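Local coordinates for Peptide/nickel transport system substrate-binding protein (Listeria monocytogenes serotype 1/2a, PDB 5KZT) that binds peptides and probably delivers them to a membrane transporter for uptake, at residues Ile275-Lys280 with Thr286-Lys291; Gln279-Lys284 with Thr368-Ser373. All blocks are in the same frame, centred on the assembly; numbering follows the deposited sequence.

Interaction 1: residues Ile275-Lys280 with Thr286-Lys291; sequences IKFNQK and TVFANK
Phe277 and Phe288 each set CG beside their own backbone N and anti to the carbonyl carbon, and this shared choice brings the two rings together between the segments. CD1 of Phe277 lies over one face of the Phe288 ring, off toward its rim, 3.6 Å from Phe288 CD1. The planes are inclined at 46°, an oblique meeting of the two rings. CG2 of Val287 covers the opposite face of Phe288, and Ile297 of helix 291-299 touches both phenyl groups.

Next to the rings, Thr286 ties the turn down twice. Its hydroxyl is held between the backbone N and the carbonyl carbon (chi1 68°), and OG1 donates to Asn278 O over 2.6 Å, approaching in the carbonyl plane on a lone pair. The same OG1 accepts from Phe288 N at 3.1 Å, an ST turn that starts the 3-10 segment 287-289. Thr286 N in turn donates to Gln279 O at 3.0 Å and a nearly straight 166°, though it approaches from above the carbonyl plane.

Gln279 runs extended past Phe288 O, which its CG meets at 3.5 Å. At its end, a water donates to both Gln279 OE1 and Ala289 O, bridging the segments. Asn278 braces its own side of the contact: OD1 accepts from Lys280 N in an Asx turn and also bonds Gln416 NE2, while ND2 reaches Tyr418 O.

Here the long strand 264-277 of the mixed sheet gives way to a hairpin, and the returning chain enters helix 291-299, where Asn290 is N-cap and its OD1 takes Ile293 N. An ST turn and a 3-10 segment thus carry the chain from a beta hairpin to a capped helix, in the family 5 solute-binding fold.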
loop_
_atom_site.group_PDB
_atom_site.type_symbol
_atom_site.label_atom_id
_atom_site.label_comp_id
_atom_site.label_asym_id
_atom_site.label_seq_id
_atom_site.Cartn_x
_atom_site.Cartn_y
_atom_site.Cartn_z
ATOM N N ILE A 275 6.513 -13.027 -3.461
ATOM C CA ILE A 275 7.875 -13.226 -2.992
ATOM C C ILE A 275 8.779 -12.224 -3.714
ATOM O O ILE A 275 8.802 -12.191 -4.954
ATOM C CB ILE A 275 8.392 -14.652 -3.302
ATOM C CG1 ILE A 275 7.448 -15.731 -2.765
ATOM C CG2 ILE A 275 9.811 -14.835 -2.761
ATOM C CD1 ILE A 275 7.360 -15.816 -1.267
ATOM N N LYS A 276 9.542 -11.447 -2.952
ATOM C CA LYS A 276 10.636 -10.640 -3.497
ATOM C C LYS A 276 11.986 -11.359 -3.415
ATOM O O LYS A 276 12.360 -11.885 -2.372
ATOM C CB LYS A 276 10.721 -9.313 -2.752
ATOM C CG LYS A 276 9.538 -8.396 -3.003
ATOM C CD LYS A 276 9.711 -7.036 -2.352
ATOM C CE LYS A 276 10.671 -6.156 -3.114
ATOM N NZ LYS A 276 10.674 -4.812 -2.514
ATOM N N PHE A 277 12.732 -11.338 -4.512
ATOM C CA PHE A 277 14.055 -11.963 -4.602
ATOM C C PHE A 277 15.122 -10.879 -4.632
ATOM O O PHE A 277 15.356 -10.272 -5.684
ATOM C CB PHE A 277 14.138 -12.772 -5.892
ATOM C CG PHE A 277 13.196 -13.951 -5.936
ATOM C CD1 PHE A 277 13.346 -15.013 -5.045
ATOM C CD2 PHE A 277 12.187 -14.025 -6.893
ATOM C CE1 PHE A 277 12.485 -16.107 -5.088
ATOM C CE2 PHE A 277 11.329 -15.130 -6.942
ATOM C CZ PHE A 277 11.476 -16.159 -6.039
ATOM N N ASN A 278 15.778 -10.628 -3.502
ATOM C CA ASN A 278 16.848 -9.629 -3.470
ATOM C C ASN A 278 18.093 -10.200 -4.124
ATOM O O ASN A 278 18.649 -11.203 -3.659
ATOM C CB ASN A 278 17.195 -9.174 -2.055
ATOM C CG ASN A 278 18.175 -8.022 -2.036
ATOM O OD1 ASN A 278 18.367 -7.328 -3.044
ATOM N ND2 ASN A 278 18.834 -7.825 -0.896
ATOM N N GLN A 279 18.536 -9.529 -5.173
ATOM C CA GLN A 279 19.698 -9.976 -5.937
ATOM C C GLN A 279 21.034 -9.458 -5.426
ATOM O O GLN A 279 22.091 -9.938 -5.870
ATOM C CB GLN A 279 19.528 -9.594 -7.401
ATOM C CG GLN A 279 18.220 -10.094 -7.980
ATOM C CD GLN A 279 18.160 -10.021 -9.486
ATOM O OE1 GLN A 279 19.190 -10.013 -10.161
ATOM N NE2 GLN A 279 16.945 -10.010 -10.029
ATOM N N LYS A 280 21.017 -8.487 -4.516
ATOM C CA LYS A 280 22.257 -7.887 -4.004
ATOM C C LYS A 280 22.065 -7.386 -2.588
ATOM O O LYS A 280 21.154 -6.600 -2.325
ATOM C CB LYS A 280 22.695 -6.721 -4.888
ATOM C CG LYS A 280 23.993 -6.074 -4.437
ATOM C CD LYS A 280 24.555 -5.159 -5.513
ATOM C CE LYS A 280 25.199 -5.932 -6.650
ATOM N NZ LYS A 280 26.136 -5.049 -7.401
ATOM N N THR A 286 23.655 -11.936 -4.222
ATOM C CA THR A 286 23.133 -13.072 -3.465
ATOM C C THR A 286 22.911 -14.220 -4.453
ATOM O O THR A 286 23.034 -14.048 -5.665
ATOM C CB THR A 286 21.776 -12.756 -2.821
ATOM O OG1 THR A 286 20.799 -12.611 -3.849
ATOM C CG2 THR A 286 21.831 -11.479 -1.974
ATOM N N VAL A 287 22.524 -15.381 -3.944
ATOM C CA VAL A 287 22.163 -16.508 -4.833
ATOM C C VAL A 287 21.000 -16.198 -5.790
ATOM O O VAL A 287 20.885 -16.826 -6.857
ATOM C CB VAL A 287 21.829 -17.801 -4.051
ATOM C CG1 VAL A 287 23.062 -18.296 -3.294
ATOM C CG2 VAL A 287 20.618 -17.624 -3.124
ATOM N N PHE A 288 20.142 -15.244 -5.416
ATOM C CA PHE A 288 19.013 -14.875 -6.248
ATOM C C PHE A 288 19.403 -13.961 -7.401
ATOM O O PHE A 288 18.550 -13.602 -8.191
ATOM C CB PHE A 288 17.899 -14.253 -5.406
ATOM C CG PHE A 288 17.308 -15.193 -4.406
ATOM C CD1 PHE A 288 16.712 -16.368 -4.820
ATOM C CD2 PHE A 288 17.296 -14.881 -3.050
ATOM C CE1 PHE A 288 16.160 -17.237 -3.906
ATOM C CE2 PHE A 288 16.740 -15.747 -2.128
ATOM C CZ PHE A 288 16.158 -16.927 -2.557
ATOM N N ALA A 289 20.680 -13.576 -7.498
ATOM C CA ALA A 289 21.211 -13.013 -8.732
ATOM C C ALA A 289 21.164 -14.048 -9.878
ATOM O O ALA A 289 21.158 -13.675 -11.038
ATOM C CB ALA A 289 22.632 -12.495 -8.518
ATOM N N ASN A 290 21.116 -15.337 -9.532
ATOM C CA ASN A 290 20.937 -16.435 -10.493
ATOM C C ASN A 290 19.458 -16.697 -10.757
ATOM O O ASN A 290 18.720 -17.044 -9.837
ATOM C CB ASN A 290 21.591 -17.706 -9.960
ATOM C CG ASN A 290 21.517 -18.856 -10.947
ATOM O OD1 ASN A 290 20.456 -19.439 -11.144
ATOM N ND2 ASN A 290 22.634 -19.179 -11.573
ATOM N N LYS A 291 19.055 -16.572 -12.024
ATOM C CA LYS A 291 17.657 -16.692 -12.427
ATOM C C LYS A 291 17.114 -18.077 -12.187
ATOM O O LYS A 291 15.947 -18.230 -11.818
ATOM C CB LYS A 291 17.498 -16.396 -13.913
ATOM C CG LYS A 291 16.064 -16.084 -14.331
ATOM C CD LYS A 291 15.646 -16.724 -15.634
ATOM C CE LYS A 291 16.514 -16.345 -16.814
ATOM N NZ LYS A 291 16.025 -15.116 -17.498
HETATM O O HOH W 1 19.664 -11.432 -12.562
#

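Interaction 2: residues Gln279-Lys284 with Thr368-Ser373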
loop_
_atom_site.group_PDB
_atom_site.type_symbol
_atom_site.label_atom_id
_atom_site.label_comp_id
_atom_site.label_asym_id
_atom_site.label_seq_id
_atom_site.Cartn_x
_atom_site.Cartn_y
_atom_site.Cartn_z
ATOM N N GLN A 279 18.536 -9.529 -5.173
ATOM C CA GLN A 279 19.698 -9.976 -5.937
ATOM C C GLN A 279 21.034 -9.458 -5.426
ATOM O O GLN A 279 22.091 -9.938 -5.870
ATOM C CB GLN A 279 19.528 -9.594 -7.401
ATOM C CG GLN A 279 18.220 -10.094 -7.980
ATOM C CD GLN A 279 18.160 -10.021 -9.486
ATOM O OE1 GLN A 279 19.190 -10.013 -10.161
ATOM N NE2 GLN A 279 16.945 -10.010 -10.029
ATOM N N LYS A 280 21.017 -8.487 -4.516
ATOM C CA LYS A 280 22.257 -7.887 -4.004
ATOM C C LYS A 280 22.065 -7.386 -2.588
ATOM O O LYS A 280 21.154 -6.600 -2.325
ATOM C CB LYS A 280 22.695 -6.721 -4.888
ATOM C CG LYS A 280 23.993 -6.074 -4.437
ATOM C CD LYS A 280 24.555 -5.159 -5.513
ATOM C CE LYS A 280 25.199 -5.932 -6.650
ATOM N NZ LYS A 280 26.136 -5.049 -7.401
ATOM N N ARG A 281 22.940 -7.822 -1.690
ATOM C CA ARG A 281 22.831 -7.498 -0.281
ATOM C C ARG A 281 24.212 -7.093 0.223
ATOM O O ARG A 281 25.204 -7.777 -0.046
ATOM C CB ARG A 281 22.314 -8.717 0.465
ATOM C CG ARG A 281 22.221 -8.539 1.953
ATOM C CD ARG A 281 21.610 -9.747 2.622
ATOM N NE ARG A 281 21.329 -9.400 4.005
ATOM C CZ ARG A 281 20.616 -10.129 4.850
ATOM N NH1 ARG A 281 20.075 -11.270 4.472
ATOM N NH2 ARG A 281 20.436 -9.685 6.086
ATOM N N ALA A 282 24.278 -5.953 0.911
ATOM C CA ALA A 282 25.534 -5.406 1.384
ATOM C C ALA A 282 26.604 -5.293 0.275
ATOM O O ALA A 282 27.796 -5.511 0.518
ATOM C CB ALA A 282 26.036 -6.229 2.563
ATOM N N GLY A 283 26.162 -4.946 -0.941
ATOM C CA GLY A 283 27.052 -4.766 -2.094
ATOM C C GLY A 283 27.510 -6.013 -2.837
ATOM O O GLY A 283 28.293 -5.904 -3.800
ATOM N N LYS A 284 27.024 -7.184 -2.425
ATOM C CA LYS A 284 27.462 -8.479 -2.981
ATOM C C LYS A 284 26.258 -9.210 -3.562
ATOM O O LYS A 284 25.198 -9.251 -2.925
ATOM C CB LYS A 284 28.055 -9.371 -1.884
ATOM C CG LYS A 284 29.118 -8.720 -1.012
ATOM C CD LYS A 284 30.432 -8.562 -1.748
ATOM C CE LYS A 284 31.447 -7.832 -0.877
ATOM N NZ LYS A 284 32.825 -8.001 -1.392
ATOM N N THR A 368 21.914 -21.844 1.899
ATOM C CA THR A 368 21.087 -21.297 3.001
ATOM C C THR A 368 20.625 -19.903 2.636
ATOM O O THR A 368 21.429 -19.085 2.214
ATOM C CB THR A 368 21.873 -21.209 4.327
ATOM O OG1 THR A 368 22.342 -22.512 4.683
ATOM C CG2 THR A 368 20.993 -20.674 5.473
ATOM N N VAL A 369 19.331 -19.636 2.787
ATOM C CA VAL A 369 18.803 -18.289 2.639
ATOM C C VAL A 369 17.796 -18.009 3.731
ATOM O O VAL A 369 17.141 -18.927 4.224
ATOM C CB VAL A 369 18.154 -18.040 1.253
ATOM C CG1 VAL A 369 19.233 -17.876 0.189
ATOM C CG2 VAL A 369 17.150 -19.130 0.888
ATOM N N GLU A 370 17.666 -16.725 4.081
ATOM C CA GLU A 370 16.752 -16.272 5.123
ATOM C C GLU A 370 15.497 -15.671 4.483
ATOM O O GLU A 370 15.600 -14.797 3.618
ATOM C CB GLU A 370 17.499 -15.285 6.025
ATOM C CG GLU A 370 16.714 -14.250 6.825
ATOM C CD GLU A 370 17.627 -13.061 7.177
ATOM O OE1 GLU A 370 17.586 -11.961 6.495
ATOM O OE2 GLU A 370 18.430 -13.264 8.119
ATOM N N PHE A 371 14.330 -16.157 4.912
ATOM C CA PHE A 371 13.045 -15.679 4.431
ATOM C C PHE A 371 12.477 -14.678 5.447
ATOM O O PHE A 371 12.255 -15.039 6.611
ATOM C CB PHE A 371 12.093 -16.862 4.256
ATOM C CG PHE A 371 10.790 -16.493 3.620
ATOM C CD1 PHE A 371 10.755 -15.966 2.335
ATOM C CD2 PHE A 371 9.594 -16.651 4.305
ATOM C CE1 PHE A 371 9.547 -15.608 1.743
ATOM C CE2 PHE A 371 8.383 -16.288 3.724
ATOM C CZ PHE A 371 8.357 -15.769 2.436
ATOM N N THR A 372 12.239 -13.440 5.016
ATOM C CA THR A 372 11.633 -12.432 5.890
ATOM C C THR A 372 10.111 -12.290 5.701
ATOM O O THR A 372 9.622 -12.130 4.584
ATOM C CB THR A 372 12.303 -11.062 5.729
ATOM O OG1 THR A 372 13.680 -11.161 6.091
ATOM C CG2 THR A 372 11.665 -10.023 6.636
ATOM N N SER A 373 9.383 -12.332 6.817
ATOM C CA SER A 373 7.964 -11.994 6.860
ATOM C C SER A 373 7.633 -11.255 8.176
ATOM O O SER A 373 8.542 -10.883 8.939
ATOM C CB SER A 373 7.106 -13.252 6.681
ATOM O OG SER A 373 5.754 -12.902 6.341
HETATM O O HOH W 2 19.761 -10.999 8.893
#
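Arg281 and Glu370 join a beta hairpin to a sheet strand through a surface salt bridge: Arg281 is on the first arm of the hairpin, whose type I' turn runs from Arg281 to Lys284, and Glu370 is on strand 367-374 of the mixed sheet. NH1 of Arg281 donates to Glu370 OE1 over 3.3 Å, a long bond with an N-H...acceptor angle of 148°. The acceptor sits at the edge of the guanidinium, while NH1 reaches the oxygen from above the carboxylate plane. With the two planes 57° apart, the groups make a single direct bond in place of a paired, side-by-side one, and water joins the remaining branches.

Both side chains span the gap by extension. Arg281 has CG anti to its backbone N (chi1 177°) and stays straight through NE, which carries the guanidinium across although the nearest CA atoms, those of Arg281 and Val369, are 11.9 Å apart.

Further out, Asp419 is the stronger partner: its OD1 forms a salt bridge with Arg281 NH1, and its OD2 accepts from Glu370 N, so one carboxylate positions both sides. Asp417 OD1 pairs with NH2. The nearby acids probably favour the charged guanidinium, which in turn offsets the negative charge they gather. The bridging water accepts from Arg281 NH2 at 3.2 Å and donates to Glu370 OE2 at 2.7 Å.

How the interactions relate
From the N terminus, strand 264-277 runs out into residues 275-280, and within a few residues interaction 1 closes the short hairpin loop as the chain returns at 286-291. Interaction 2 starts on the overlapping range 279-284, sharing Gln279 and Lys280, but closes a far longer loop, through several helices, from 291-299 to 348-362, to strand 367-374. The two spans therefore cross, although most of the small loop lies inside the large one. Their centres are about 7 Å apart, and they touch directly, with Val287 CG2 3.6 Å from Val369 CG1. Together they tie the end of strand 264-277 and the hairpin to the 3-10 segment leading into helix 291-299, and to sheet strand 367-374.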